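Local coordinates for protein beta sliding clamp (Bartonella birtlesii LL-WM9, PDB 6PTR) that probably encircles DNA as a ring-shaped head-to-tail homodimer and tethers DNA polymerases and other proteins to it, giving them processivity, at residues L59-S64 with G243-T248; C136-S141 with V229-S234; L140-L145 with E223-D228; H147-T152 with E216-L221; V177-L182 with Q192-A197. All coordinates share one frame; numbering follows the deposited sequence.

Contact 1 (L59-S64 with G243-T248); sequences LEVTES and GSVVFT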
# COMPACT_ATOMS: atom_id res chain seq x y z
N LEU C 59 24.57 -9.50 6.89
CA LEU C 59 23.70 -10.67 6.84
C LEU C 59 23.87 -11.30 5.47
O LEU C 59 23.86 -10.61 4.45
CB LEU C 59 22.23 -10.27 7.04
CG LEU C 59 21.16 -11.36 6.93
CD1 LEU C 59 21.37 -12.44 7.99
CD2 LEU C 59 19.76 -10.70 7.09
N GLU C 60 24.00 -12.62 5.44
CA GLU C 60 24.07 -13.38 4.19
C GLU C 60 23.00 -14.45 4.22
O GLU C 60 22.77 -15.06 5.26
CB GLU C 60 25.45 -14.04 4.04
CG GLU C 60 25.63 -14.92 2.82
CD GLU C 60 26.89 -15.76 2.94
OE1 GLU C 60 26.83 -16.85 3.54
OE2 GLU C 60 27.95 -15.30 2.48
N VAL C 61 22.34 -14.69 3.09
CA VAL C 61 21.33 -15.74 2.97
C VAL C 61 21.66 -16.57 1.74
O VAL C 61 22.03 -16.02 0.70
CB VAL C 61 19.91 -15.17 2.87
CG1 VAL C 61 18.87 -16.29 2.83
CG2 VAL C 61 19.65 -14.25 4.05
N THR C 62 21.54 -17.88 1.87
CA THR C 62 21.67 -18.77 0.72
C THR C 62 20.48 -19.70 0.69
O THR C 62 19.97 -20.10 1.73
CB THR C 62 22.95 -19.59 0.78
OG1 THR C 62 22.90 -20.49 1.89
CG2 THR C 62 24.18 -18.67 0.90
N GLU C 63 20.04 -20.05 -0.51
CA GLU C 63 19.08 -21.12 -0.66
C GLU C 63 19.51 -21.94 -1.86
O GLU C 63 20.01 -21.39 -2.84
CB GLU C 63 17.65 -20.66 -0.89
CG GLU C 63 16.71 -21.89 -0.75
CD GLU C 63 15.35 -21.62 -1.26
OE1 GLU C 63 14.72 -22.53 -1.85
OE2 GLU C 63 14.92 -20.48 -1.08
N SER C 64 19.31 -23.25 -1.77
CA SER C 64 19.76 -24.14 -2.83
C SER C 64 18.62 -25.04 -3.23
O SER C 64 17.76 -25.37 -2.41
CB SER C 64 20.93 -24.98 -2.36
OG SER C 64 21.87 -24.15 -1.69
N GLY C 243 15.73 -26.11 6.51
CA GLY C 243 15.37 -26.47 5.15
C GLY C 243 16.58 -26.39 4.24
O GLY C 243 17.66 -26.90 4.55
N SER C 244 16.41 -25.72 3.10
CA SER C 244 17.50 -25.48 2.17
C SER C 244 18.06 -24.06 2.30
O SER C 244 18.78 -23.60 1.41
CB SER C 244 17.03 -25.72 0.74
OG SER C 244 15.90 -24.90 0.52
N VAL C 245 17.75 -23.38 3.40
CA VAL C 245 18.12 -21.98 3.59
C VAL C 245 19.13 -21.89 4.71
O VAL C 245 19.02 -22.58 5.73
CB VAL C 245 16.87 -21.12 3.90
CG1 VAL C 245 17.25 -19.66 4.14
CG2 VAL C 245 15.86 -21.25 2.78
N VAL C 246 20.14 -21.04 4.52
CA VAL C 246 21.09 -20.73 5.59
C VAL C 246 21.18 -19.22 5.73
O VAL C 246 21.45 -18.53 4.75
CB VAL C 246 22.48 -21.33 5.32
CG1 VAL C 246 23.43 -20.95 6.46
CG2 VAL C 246 22.43 -22.86 5.15
N PHE C 247 20.95 -18.71 6.96
CA PHE C 247 21.15 -17.31 7.34
C PHE C 247 22.41 -17.19 8.18
O PHE C 247 22.51 -17.84 9.22
CB PHE C 247 20.02 -16.77 8.22
CG PHE C 247 18.70 -16.61 7.55
CD1 PHE C 247 18.39 -15.44 6.89
CD2 PHE C 247 17.75 -17.61 7.63
CE1 PHE C 247 17.15 -15.28 6.28
CE2 PHE C 247 16.50 -17.45 7.03
CZ PHE C 247 16.21 -16.29 6.35
N THR C 248 23.34 -16.31 7.79
CA THR C 248 24.51 -16.05 8.63
C THR C 248 24.60 -14.56 8.89
O THR C 248 24.59 -13.77 7.94
CB THR C 248 25.81 -16.55 8.01
OG1 THR C 248 25.66 -17.92 7.61
CG2 THR C 248 26.96 -16.45 9.04
O HOH W 1 24.52 -17.81 4.92
O HOH W 2 21.57 -22.85 1.19
O HOH W 3 14.67 -25.04 -2.13
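E63 lies against S244 and V245, and its side chain can be traced atom by atom across these two residues of the partner strand. CG stands anti to the backbone N (chi1 -169°), which carries the chain out over the face that also holds V61, V245 and F247. E63 CB comes first, 3.9 Å from S244 O. E63 CG touches S244 OG at 3.4 Å and, in another direction, V245 CG2 at 3.7 Å. Beyond CG the chain stays extended, and the carboxylate passes the valine with E63 OE2 4.0 Å from V245 CG2. OE1 accepts a hydrogen bond from S21 OG of helix 15-26, and a water that accepts from S244 OG also donates to it. A glutamate suits this buried spot because its methylenes pack like an apolar residue and its charge is delivered to polar partners.

The two strands run antiparallel at 170°. They form the seam where the N-terminal domain meets the central domain, and the pairing merges two four-stranded halves into one continuous sheet of the clamp. Paired N-H and C=O groups of E60 with T248 and of T62 with V246 hold it, for example E60 N to T248 O at 2.8 Å. V61 CG1 lies over one face of the F247 ring and L59 CD1 at its edge; V61 is modelled in two conformers, so its closest approach is uncertain.

On the opposite face, polar side chains and backbone carbonyls hold water. One molecule joins E60 OE1 to V246 O and T248 OG1, the last also bonded to R239. A second, 2.8 Å from T62 OG1, donates to S244 O.

Contact 2 (C136-S141 with V229-S234); sequences CRFFLS and VCIELS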
# COMPACT_ATOMS: atom_id res chain seq x y z
N CYS C 136 29.48 -23.09 19.44
CA CYS C 136 28.23 -23.59 20.00
C CYS C 136 27.33 -24.02 18.85
O CYS C 136 27.20 -23.29 17.87
CB CYS C 136 27.55 -22.51 20.85
SG CYS C 136 25.94 -22.97 21.56
N ARG C 137 26.71 -25.19 18.99
CA ARG C 137 25.85 -25.73 17.94
C ARG C 137 24.74 -26.52 18.61
O ARG C 137 25.01 -27.40 19.44
CB ARG C 137 26.65 -26.62 16.99
CG ARG C 137 25.84 -27.33 15.89
CD ARG C 137 26.78 -27.98 14.88
NE ARG C 137 26.09 -28.58 13.75
CZ ARG C 137 25.57 -29.80 13.75
NH1 ARG C 137 25.67 -30.55 14.84
NH2 ARG C 137 24.96 -30.27 12.67
N PHE C 138 23.49 -26.20 18.29
CA PHE C 138 22.35 -26.90 18.88
C PHE C 138 21.17 -26.77 17.93
O PHE C 138 21.26 -26.12 16.89
CB PHE C 138 22.02 -26.35 20.28
CG PHE C 138 21.63 -24.89 20.31
CD1 PHE C 138 22.61 -23.90 20.29
CD2 PHE C 138 20.31 -24.51 20.40
CE1 PHE C 138 22.26 -22.56 20.33
CE2 PHE C 138 19.96 -23.17 20.45
CZ PHE C 138 20.93 -22.19 20.42
N PHE C 139 20.07 -27.44 18.27
CA PHE C 139 18.89 -27.47 17.41
C PHE C 139 17.67 -27.02 18.19
O PHE C 139 17.54 -27.32 19.38
CB PHE C 139 18.65 -28.88 16.86
CG PHE C 139 19.76 -29.40 15.99
CD1 PHE C 139 20.89 -29.96 16.55
CD2 PHE C 139 19.66 -29.33 14.61
CE1 PHE C 139 21.92 -30.43 15.74
CE2 PHE C 139 20.68 -29.82 13.79
CZ PHE C 139 21.81 -30.35 14.36
N LEU C 140 16.78 -26.30 17.51
CA LEU C 140 15.43 -25.99 17.99
C LEU C 140 14.46 -26.30 16.87
O LEU C 140 14.80 -26.15 15.70
CB LEU C 140 15.24 -24.52 18.36
CG LEU C 140 15.88 -23.88 19.58
CD1 LEU C 140 15.45 -22.41 19.63
CD2 LEU C 140 15.41 -24.62 20.81
N SER C 141 13.23 -26.69 17.21
CA SER C 141 12.24 -26.79 16.15
C SER C 141 11.98 -25.41 15.58
O SER C 141 12.07 -24.39 16.28
CB SER C 141 10.93 -27.41 16.66
OG SER C 141 10.23 -26.53 17.51
N VAL C 229 15.76 -26.19 13.25
CA VAL C 229 16.73 -25.19 12.84
C VAL C 229 18.03 -25.54 13.55
O VAL C 229 18.03 -25.76 14.76
CB VAL C 229 16.25 -23.78 13.21
CG1 VAL C 229 17.22 -22.71 12.73
CG2 VAL C 229 14.85 -23.55 12.66
N CYS C 230 19.11 -25.62 12.79
CA CYS C 230 20.44 -25.76 13.37
C CYS C 230 20.98 -24.36 13.67
O CYS C 230 21.12 -23.53 12.76
CB CYS C 230 21.38 -26.52 12.43
SG CYS C 230 23.02 -26.74 13.24
N ILE C 231 21.25 -24.08 14.94
CA ILE C 231 21.74 -22.77 15.35
C ILE C 231 23.20 -22.92 15.75
O ILE C 231 23.54 -23.78 16.59
CB ILE C 231 20.91 -22.18 16.50
CG1 ILE C 231 19.45 -22.03 16.05
CG2 ILE C 231 21.47 -20.82 16.91
CD1 ILE C 231 18.56 -21.40 17.11
N GLU C 232 24.06 -22.12 15.15
CA GLU C 232 25.49 -22.16 15.43
C GLU C 232 25.94 -20.75 15.78
O GLU C 232 25.48 -19.78 15.17
CB GLU C 232 26.29 -22.70 14.23
CG GLU C 232 26.06 -24.17 13.93
CD GLU C 232 26.65 -24.57 12.61
OE1 GLU C 232 26.11 -24.18 11.56
OE2 GLU C 232 27.69 -25.25 12.62
N LEU C 233 26.81 -20.61 16.77
CA LEU C 233 27.22 -19.26 17.07
C LEU C 233 28.61 -19.23 17.67
O LEU C 233 29.13 -20.23 18.19
CB LEU C 233 26.23 -18.52 18.00
CG LEU C 233 25.84 -19.02 19.39
CD1 LEU C 233 25.28 -17.86 20.25
CD2 LEU C 233 24.79 -20.10 19.25
N SER C 234 29.21 -18.06 17.54
CA SER C 234 30.40 -17.62 18.24
C SER C 234 30.05 -16.29 18.90
O SER C 234 28.89 -15.89 18.95
CB SER C 234 31.57 -17.48 17.27
OG SER C 234 31.33 -16.40 16.38
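An outer strand, within this chain, of an eight-stranded antiparallel sheet is laid down here, as C136 to L140, the first strand of the central-domain half, pair with V229 to L233. Three hydrogen-bonded pairs (C136 with L233, F138 with I231, L140 with V229) supply six backbone bonds; the one from I231 N to F138 O is 2.8 Å long.

These same pairs send their side chains to the apolar face. F138 CG sits between its own N and carbonyl carbon (chi1 61°), which swings the ring across the neighbouring strand and not straight out from the sheet. There I231 CB sits over one face of the ring in a CH-pi contact, 4.1 Å from the centroid, while L233 CD2 lies at the ring edge, near its plane, 3.7 Å from F138 CE1. Beta-branched isoleucine suits this place, since CB and CG2 together offer a broad surface to the phenyl group. L233 CD2 also reaches C136 SG at 3.9 Å.

On the other face, C230 tucks its sulfur beside two neighbours. SG approaches the F139 ring obliquely, 4.3 Å from the centroid, and lies 3.6 Å from R137 NE. R137 is extended alongside E232; their long salt bridge, R137 NE to E232 OE2 at 3.9 Å, meets the guanidinium at its edge with the two planes 80° apart, so the pair probably acts by general charge attraction more than as a directed bond.

Strand 237-242 flanks strand 228-233 on its other side, F240 touching V229 and I231. Beneath the apolar face, L148 of helix 142-152 packs on L140, A142 on V229, and the loop residues P198 and V201 on F138.

Contact 3 (L140-L145 with E223-D228); sequences LSASKL and EEIDGD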
# COMPACT_ATOMS: atom_id res chain seq x y z
N LEU C 140 16.78 -26.30 17.51
CA LEU C 140 15.43 -25.99 17.99
C LEU C 140 14.46 -26.30 16.87
O LEU C 140 14.80 -26.15 15.70
CB LEU C 140 15.24 -24.52 18.36
CG LEU C 140 15.88 -23.88 19.58
CD1 LEU C 140 15.45 -22.41 19.63
CD2 LEU C 140 15.41 -24.62 20.81
N SER C 141 13.23 -26.69 17.21
CA SER C 141 12.24 -26.79 16.15
C SER C 141 11.98 -25.41 15.58
O SER C 141 12.07 -24.39 16.28
CB SER C 141 10.93 -27.41 16.66
OG SER C 141 10.23 -26.53 17.51
N ALA C 142 11.68 -25.37 14.28
CA ALA C 142 11.36 -24.10 13.66
C ALA C 142 10.16 -23.46 14.34
O ALA C 142 10.13 -22.24 14.55
CB ALA C 142 11.08 -24.29 12.16
N SER C 143 9.16 -24.26 14.71
CA SER C 143 7.97 -23.70 15.33
C SER C 143 8.30 -23.08 16.68
O SER C 143 7.79 -22.01 17.03
CB SER C 143 6.90 -24.77 15.47
OG SER C 143 7.39 -25.83 16.24
N LYS C 144 9.17 -23.73 17.46
CA LYS C 144 9.60 -23.13 18.72
C LYS C 144 10.37 -21.84 18.49
O LYS C 144 10.14 -20.85 19.19
CB LYS C 144 10.44 -24.11 19.54
CG LYS C 144 10.74 -23.60 20.94
CD LYS C 144 9.43 -23.47 21.72
CE LYS C 144 9.67 -23.12 23.17
NZ LYS C 144 8.51 -23.50 24.03
N LEU C 145 11.32 -21.84 17.55
CA LEU C 145 12.06 -20.60 17.27
C LEU C 145 11.12 -19.49 16.83
O LEU C 145 11.28 -18.33 17.24
CB LEU C 145 13.13 -20.85 16.20
CG LEU C 145 13.89 -19.56 15.83
CD1 LEU C 145 14.66 -19.02 17.03
CD2 LEU C 145 14.84 -19.86 14.67
N GLU C 223 6.22 -18.70 7.01
CA GLU C 223 5.67 -19.68 6.08
C GLU C 223 5.38 -21.03 6.75
O GLU C 223 4.93 -21.96 6.05
CB GLU C 223 6.63 -19.88 4.92
CG GLU C 223 7.09 -18.60 4.26
CD GLU C 223 8.10 -18.86 3.14
OE1 GLU C 223 8.30 -20.05 2.78
OE2 GLU C 223 8.69 -17.89 2.62
N GLU C 224 5.61 -21.15 8.06
CA GLU C 224 5.38 -22.37 8.82
C GLU C 224 6.31 -23.49 8.34
O GLU C 224 5.87 -24.40 7.63
CB GLU C 224 3.91 -22.80 8.74
N ILE C 225 7.59 -23.41 8.72
CA ILE C 225 8.62 -24.35 8.28
C ILE C 225 8.59 -25.61 9.15
O ILE C 225 8.48 -25.53 10.38
CB ILE C 225 10.00 -23.67 8.33
CG1 ILE C 225 9.97 -22.36 7.54
CG2 ILE C 225 11.08 -24.61 7.81
CD1 ILE C 225 9.49 -22.53 6.10
N ASP C 226 8.70 -26.77 8.51
CA ASP C 226 8.77 -28.02 9.24
C ASP C 226 10.19 -28.31 9.72
O ASP C 226 11.17 -27.91 9.09
CB ASP C 226 8.29 -29.17 8.36
CG ASP C 226 8.48 -30.54 9.02
OD1 ASP C 226 7.86 -30.77 10.08
OD2 ASP C 226 9.26 -31.36 8.48
N GLY C 227 10.29 -29.05 10.82
CA GLY C 227 11.57 -29.60 11.23
C GLY C 227 12.35 -28.61 12.06
O GLY C 227 11.84 -27.61 12.56
N ASP C 228 13.64 -28.90 12.18
CA ASP C 228 14.47 -28.19 13.13
C ASP C 228 15.31 -27.14 12.44
O ASP C 228 15.55 -27.18 11.23
CB ASP C 228 15.38 -29.17 13.89
CG ASP C 228 14.61 -30.12 14.77
OD1 ASP C 228 13.56 -29.74 15.32
OD2 ASP C 228 15.07 -31.27 14.92
O HOH W 4 8.99 -26.95 13.32
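S141 and D228 pair across the strands as a non-hydrogen-bonded antiparallel pair, their CA atoms 4.0 Å apart and their side chains diverging, and just beyond them the chain on one side turns into helix 142-152 while the other arrives from the loop after helix 211-221. The joint is fastened by A142 N, which donates to G227 O at 2.8 Å. G227 has positive phi (86°), and with these backbone angles a side chain would press on the preceding carbonyl oxygen, so glycine is the natural residue there.

A142 points its methyl at the loop. CB rests 3.4 Å from I225 O and 4.0 Å from I225 CB, and the small methyl lets the helix start lie close to the loop; L221 lies close to it as well. S141 is the N-cap of the helix. Its OG, set between its own N and carbonyl carbon, reaches over the first turn to accept from K144 N at 3.0 Å. D228 places CG beside its backbone N, which leads OD1 to S141, 3.3 Å from CA. A water bridges the two segments, accepting from S143 N at 3.0 Å and donating to G227 O. Further out, E223 forms a salt bridge with R24 of helix 15-26.

The N-H groups of the first helical turn thus receive acceptors of three kinds: a loop carbonyl for A142, a water for S143 and a serine hydroxyl for K144. The same helix start, with its partial positive charge, would probably help to stabilise the negative carboxylate of D228 beside it.

Contact 4 (H147-T152 with E216-L221); sequences HLLDCT and ELQKLL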
# COMPACT_ATOMS: atom_id res chain seq x y z
N HIS C 147 8.06 -19.10 17.76
CA HIS C 147 7.38 -18.64 18.97
C HIS C 147 8.27 -17.67 19.74
O HIS C 147 7.81 -16.61 20.18
CB HIS C 147 7.01 -19.84 19.83
CG HIS C 147 6.49 -19.47 21.19
ND1 HIS C 147 5.28 -18.85 21.38
CD2 HIS C 147 7.03 -19.63 22.42
CE1 HIS C 147 5.09 -18.65 22.67
NE2 HIS C 147 6.14 -19.12 23.33
N LEU C 148 9.55 -18.01 19.92
CA LEU C 148 10.45 -17.13 20.67
C LEU C 148 10.56 -15.77 19.99
O LEU C 148 10.52 -14.73 20.66
CB LEU C 148 11.82 -17.77 20.81
CG LEU C 148 11.85 -19.15 21.46
CD1 LEU C 148 13.21 -19.79 21.27
CD2 LEU C 148 11.53 -19.02 22.94
N LEU C 149 10.72 -15.76 18.66
CA LEU C 149 10.86 -14.51 17.94
C LEU C 149 9.54 -13.74 17.91
O LEU C 149 9.53 -12.50 17.99
CB LEU C 149 11.36 -14.77 16.52
CG LEU C 149 12.77 -15.37 16.48
CD1 LEU C 149 13.16 -15.78 15.07
CD2 LEU C 149 13.81 -14.41 17.05
N ASP C 150 8.42 -14.45 17.78
CA ASP C 150 7.11 -13.80 17.82
C ASP C 150 6.86 -13.09 19.14
O ASP C 150 6.18 -12.06 19.17
CB ASP C 150 5.98 -14.81 17.59
CG ASP C 150 5.77 -15.15 16.14
OD1 ASP C 150 6.19 -14.37 15.26
OD2 ASP C 150 5.15 -16.21 15.88
N CYS C 151 7.37 -13.64 20.24
CA CYS C 151 7.18 -12.98 21.53
C CYS C 151 8.00 -11.70 21.68
O CYS C 151 7.66 -10.87 22.54
CB CYS C 151 7.55 -13.91 22.68
SG CYS C 151 6.45 -15.30 22.96
N THR C 152 9.07 -11.51 20.90
CA THR C 152 10.05 -10.48 21.21
C THR C 152 10.33 -9.50 20.08
O THR C 152 10.76 -8.37 20.37
CB THR C 152 11.38 -11.13 21.63
OG1 THR C 152 11.77 -12.11 20.66
CG2 THR C 152 11.23 -11.82 22.98
N GLU C 216 14.39 -10.98 8.77
CA GLU C 216 14.43 -11.90 7.64
C GLU C 216 14.13 -13.33 8.08
O GLU C 216 13.45 -14.08 7.36
CB GLU C 216 15.78 -11.82 6.94
CG GLU C 216 16.02 -10.48 6.29
CD GLU C 216 14.90 -10.10 5.32
OE1 GLU C 216 14.55 -10.93 4.44
OE2 GLU C 216 14.34 -9.00 5.48
N LEU C 217 14.67 -13.73 9.24
CA LEU C 217 14.34 -15.04 9.77
C LEU C 217 12.84 -15.17 9.98
O LEU C 217 12.23 -16.18 9.61
CB LEU C 217 15.12 -15.26 11.07
CG LEU C 217 15.19 -16.62 11.75
CD1 LEU C 217 15.65 -17.68 10.77
CD2 LEU C 217 16.15 -16.53 12.95
N GLN C 218 12.22 -14.11 10.51
CA GLN C 218 10.79 -14.14 10.77
C GLN C 218 9.99 -14.26 9.48
O GLN C 218 8.97 -14.96 9.44
CB GLN C 218 10.38 -12.89 11.55
CG GLN C 218 10.69 -13.04 13.01
CD GLN C 218 9.62 -13.85 13.73
OE1 GLN C 218 9.55 -15.07 13.57
NE2 GLN C 218 8.77 -13.16 14.50
N LYS C 219 10.44 -13.61 8.40
CA LYS C 219 9.71 -13.74 7.14
C LYS C 219 9.73 -15.18 6.64
O LYS C 219 8.73 -15.68 6.11
CB LYS C 219 10.29 -12.81 6.08
CG LYS C 219 10.02 -11.33 6.33
CD LYS C 219 10.86 -10.48 5.38
CE LYS C 219 10.70 -8.99 5.63
NZ LYS C 219 11.59 -8.21 4.72
N LEU C 220 10.87 -15.86 6.78
CA LEU C 220 10.91 -17.26 6.39
C LEU C 220 10.05 -18.12 7.31
O LEU C 220 9.27 -18.95 6.85
CB LEU C 220 12.36 -17.76 6.38
CG LEU C 220 12.47 -19.26 6.10
CD1 LEU C 220 11.97 -19.60 4.68
CD2 LEU C 220 13.89 -19.75 6.31
N LEU C 221 10.18 -17.91 8.63
CA LEU C 221 9.43 -18.70 9.59
C LEU C 221 7.92 -18.49 9.46
O LEU C 221 7.15 -19.41 9.78
CB LEU C 221 9.90 -18.36 11.01
CG LEU C 221 11.31 -18.89 11.30
CD1 LEU C 221 11.81 -18.38 12.63
CD2 LEU C 221 11.30 -20.40 11.29
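L149 and Q218 form the heart of this helix-helix contact, with L149 CB set 3.4 Å from Q218 CD. The leucine continues past the amide: its CD1 meets L217 CD2 at 3.7 Å and L221 CD1 at 3.8 Å, crossing both chains at about a right angle and reaching residues one turn apart on helix 211-221. Leucine suits all three places, its branched end filling a buried interface.

The glutamine turns at its second torsion (chi2 -81°), bringing NE2 to D150 OD1 for a hydrogen bond of 2.9 Å. The amide arrives on the anti side of that oxygen, 34° out of the carboxylate plane, while OD2 forms a salt bridge with K146. NE2 also bonds Q153 OE1, so two acceptors fix the orientation of this buried amide.

The segments cross at 124° with their axes 10.6 Å apart, a spacing consistent with the leucines and glutamine between them. As in other beta clamps, such helices probably line the inner, DNA-facing side of the ring. F247 of strand 245-250 packs on L217, and L182 of strand 179-185 touches L149, so the helix pair packs against both eight-stranded sheets, each shared with a neighbouring domain.

Contact 5 (V177-L182 with Q192-A197); sequences VLKLRL and QVDMEA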
# COMPACT_ATOMS: atom_id res chain seq x y z
N VAL C 177 16.77 -25.66 36.16
CA VAL C 177 16.87 -26.13 34.79
C VAL C 177 17.36 -24.96 33.94
O VAL C 177 16.82 -23.85 34.06
CB VAL C 177 15.52 -26.68 34.29
CG1 VAL C 177 14.39 -25.69 34.60
CG2 VAL C 177 15.59 -26.99 32.80
N LEU C 178 18.40 -25.19 33.14
CA LEU C 178 18.85 -24.17 32.20
C LEU C 178 17.69 -23.68 31.35
O LEU C 178 16.89 -24.47 30.85
CB LEU C 178 19.94 -24.72 31.27
CG LEU C 178 21.41 -24.76 31.70
CD1 LEU C 178 22.29 -25.06 30.49
CD2 LEU C 178 21.81 -23.45 32.33
N LYS C 179 17.61 -22.37 31.19
CA LYS C 179 16.66 -21.74 30.29
C LYS C 179 17.41 -21.09 29.14
O LYS C 179 18.51 -20.57 29.33
CB LYS C 179 15.82 -20.68 31.02
CG LYS C 179 14.90 -21.25 32.08
CD LYS C 179 13.89 -20.20 32.55
CE LYS C 179 12.90 -20.77 33.55
NZ LYS C 179 13.32 -20.54 34.95
N LEU C 180 16.82 -21.13 27.96
CA LEU C 180 17.21 -20.27 26.85
C LEU C 180 16.22 -19.12 26.81
O LEU C 180 15.01 -19.35 26.80
CB LEU C 180 17.18 -21.02 25.52
CG LEU C 180 17.30 -20.16 24.25
CD1 LEU C 180 18.67 -19.49 24.14
CD2 LEU C 180 17.02 -21.05 23.03
N ARG C 181 16.74 -17.89 26.84
CA ARG C 181 15.90 -16.71 26.97
C ARG C 181 16.20 -15.73 25.85
O ARG C 181 17.35 -15.59 25.41
CB ARG C 181 16.12 -16.03 28.34
CG ARG C 181 15.37 -14.71 28.53
CD ARG C 181 15.58 -14.25 29.99
NE ARG C 181 14.79 -15.01 30.96
CZ ARG C 181 14.90 -14.87 32.28
NH1 ARG C 181 15.78 -14.01 32.79
NH2 ARG C 181 14.13 -15.58 33.09
N LEU C 182 15.15 -15.07 25.37
CA LEU C 182 15.28 -13.96 24.45
C LEU C 182 14.63 -12.76 25.10
O LEU C 182 13.53 -12.88 25.63
CB LEU C 182 14.58 -14.22 23.11
CG LEU C 182 15.23 -15.20 22.14
CD1 LEU C 182 15.25 -16.59 22.69
CD2 LEU C 182 14.45 -15.16 20.83
N GLN C 192 10.18 -10.55 27.30
CA GLN C 192 11.04 -11.62 27.78
C GLN C 192 10.33 -12.95 27.57
O GLN C 192 9.20 -13.13 28.03
CB GLN C 192 11.35 -11.45 29.28
CG GLN C 192 12.17 -12.60 29.83
CD GLN C 192 12.44 -12.47 31.33
OE1 GLN C 192 13.35 -11.78 31.74
NE2 GLN C 192 11.64 -13.14 32.14
N VAL C 193 11.00 -13.89 26.89
CA VAL C 193 10.46 -15.24 26.73
C VAL C 193 11.53 -16.25 27.08
O VAL C 193 12.70 -16.09 26.71
CB VAL C 193 9.92 -15.46 25.29
CG1 VAL C 193 11.01 -15.22 24.22
CG2 VAL C 193 9.28 -16.86 25.19
N ASP C 194 11.12 -17.30 27.80
CA ASP C 194 11.97 -18.40 28.24
C ASP C 194 11.50 -19.71 27.64
O ASP C 194 10.30 -19.89 27.39
CB ASP C 194 11.93 -18.58 29.78
CG ASP C 194 12.60 -17.44 30.52
OD1 ASP C 194 13.46 -16.78 29.92
OD2 ASP C 194 12.27 -17.22 31.69
N MET C 195 12.45 -20.63 27.44
CA MET C 195 12.13 -22.04 27.27
C MET C 195 13.19 -22.87 27.98
O MET C 195 14.29 -22.38 28.27
CB MET C 195 12.06 -22.46 25.80
CG MET C 195 13.40 -22.39 25.12
SD MET C 195 13.33 -22.95 23.40
CE MET C 195 13.29 -24.73 23.63
N GLU C 196 12.85 -24.13 28.27
CA GLU C 196 13.85 -25.07 28.72
C GLU C 196 14.93 -25.19 27.65
O GLU C 196 14.62 -25.39 26.48
CB GLU C 196 13.22 -26.43 29.00
CG GLU C 196 14.21 -27.47 29.49
CD GLU C 196 13.54 -28.68 30.13
OE1 GLU C 196 12.49 -28.51 30.79
OE2 GLU C 196 14.06 -29.80 29.96
N ALA C 197 16.18 -25.05 28.06
CA ALA C 197 17.26 -24.97 27.09
C ALA C 197 17.49 -26.33 26.43
O ALA C 197 17.56 -27.35 27.13
CB ALA C 197 18.54 -24.50 27.75
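R181 and D194 meet because the arginine sends CG out trans to its own amide nitrogen, runs straight to CD and then bends at its third torsion (-75°), laying its guanidinium beside the carboxylate of the neighbouring strand. Both belong to the antiparallel hairpin of strands 179-185 and 189-196 in the central domain of the clamp, where they form a non-hydrogen-bonded pair.

Their planes are 18° apart, so the salt bridge is a nearly flat, two-pronged one. R181 NH2 donates to the syn lone pair of D194 OD2 at 2.8 Å, and NE to OD1, where the modelled separation is too short to be taken literally. Q192 stacks its amide on one face of the guanidinium, the planes 7° apart with OE1 3.3 Å above, while NH1 bonds Y259 OH. An arginine suits this buried place because its flat group, with several N-H donors at its edge, can use edge and face at once. K179 passes D194 with K179 CD 3.5 Å from D194 OD2, but its NZ goes to a salt bridge with D175.

The opposite face is apolar. L180 CB packs on M195 CG at 4.0 Å, L182 CB on V193 CG1 at 3.9 Å, and L148 of helix 142-152 covers L182 and V193. Backbone bonds of the L180-M195 and L182-V193 pairs hold the register, and Q192 pairs onward with L373, tying the hairpin to the C-terminal domain.

At the open end A197 N still bonds L178 O, and there V177 CG2 lies across the side chain of E196, 3.6 Å from E196 CG.

Overall arrangement
From the N terminus, contact 1 opens first, at 59-64, and closes last, at 243-248, making the widest loop and binding the N-terminal to the central domain. Contacts 2 and 3 start together at 136-145, sharing L140 and S141, and finish at 229-234 and 223-228. Within them contact 4 joins 147-152 to 216-221, and innermost comes the hairpin of contact 5. All five are concentric; none cross. Contacts 1 and 2 lie in one sheet and contact 5 in a second eight-stranded sheet, shared with the C-terminal domain, with the helices of contact 4 bridging: L220 reaches F247 of contact 1, while T152 touches V193 of contact 5. L140 also meets M195 directly.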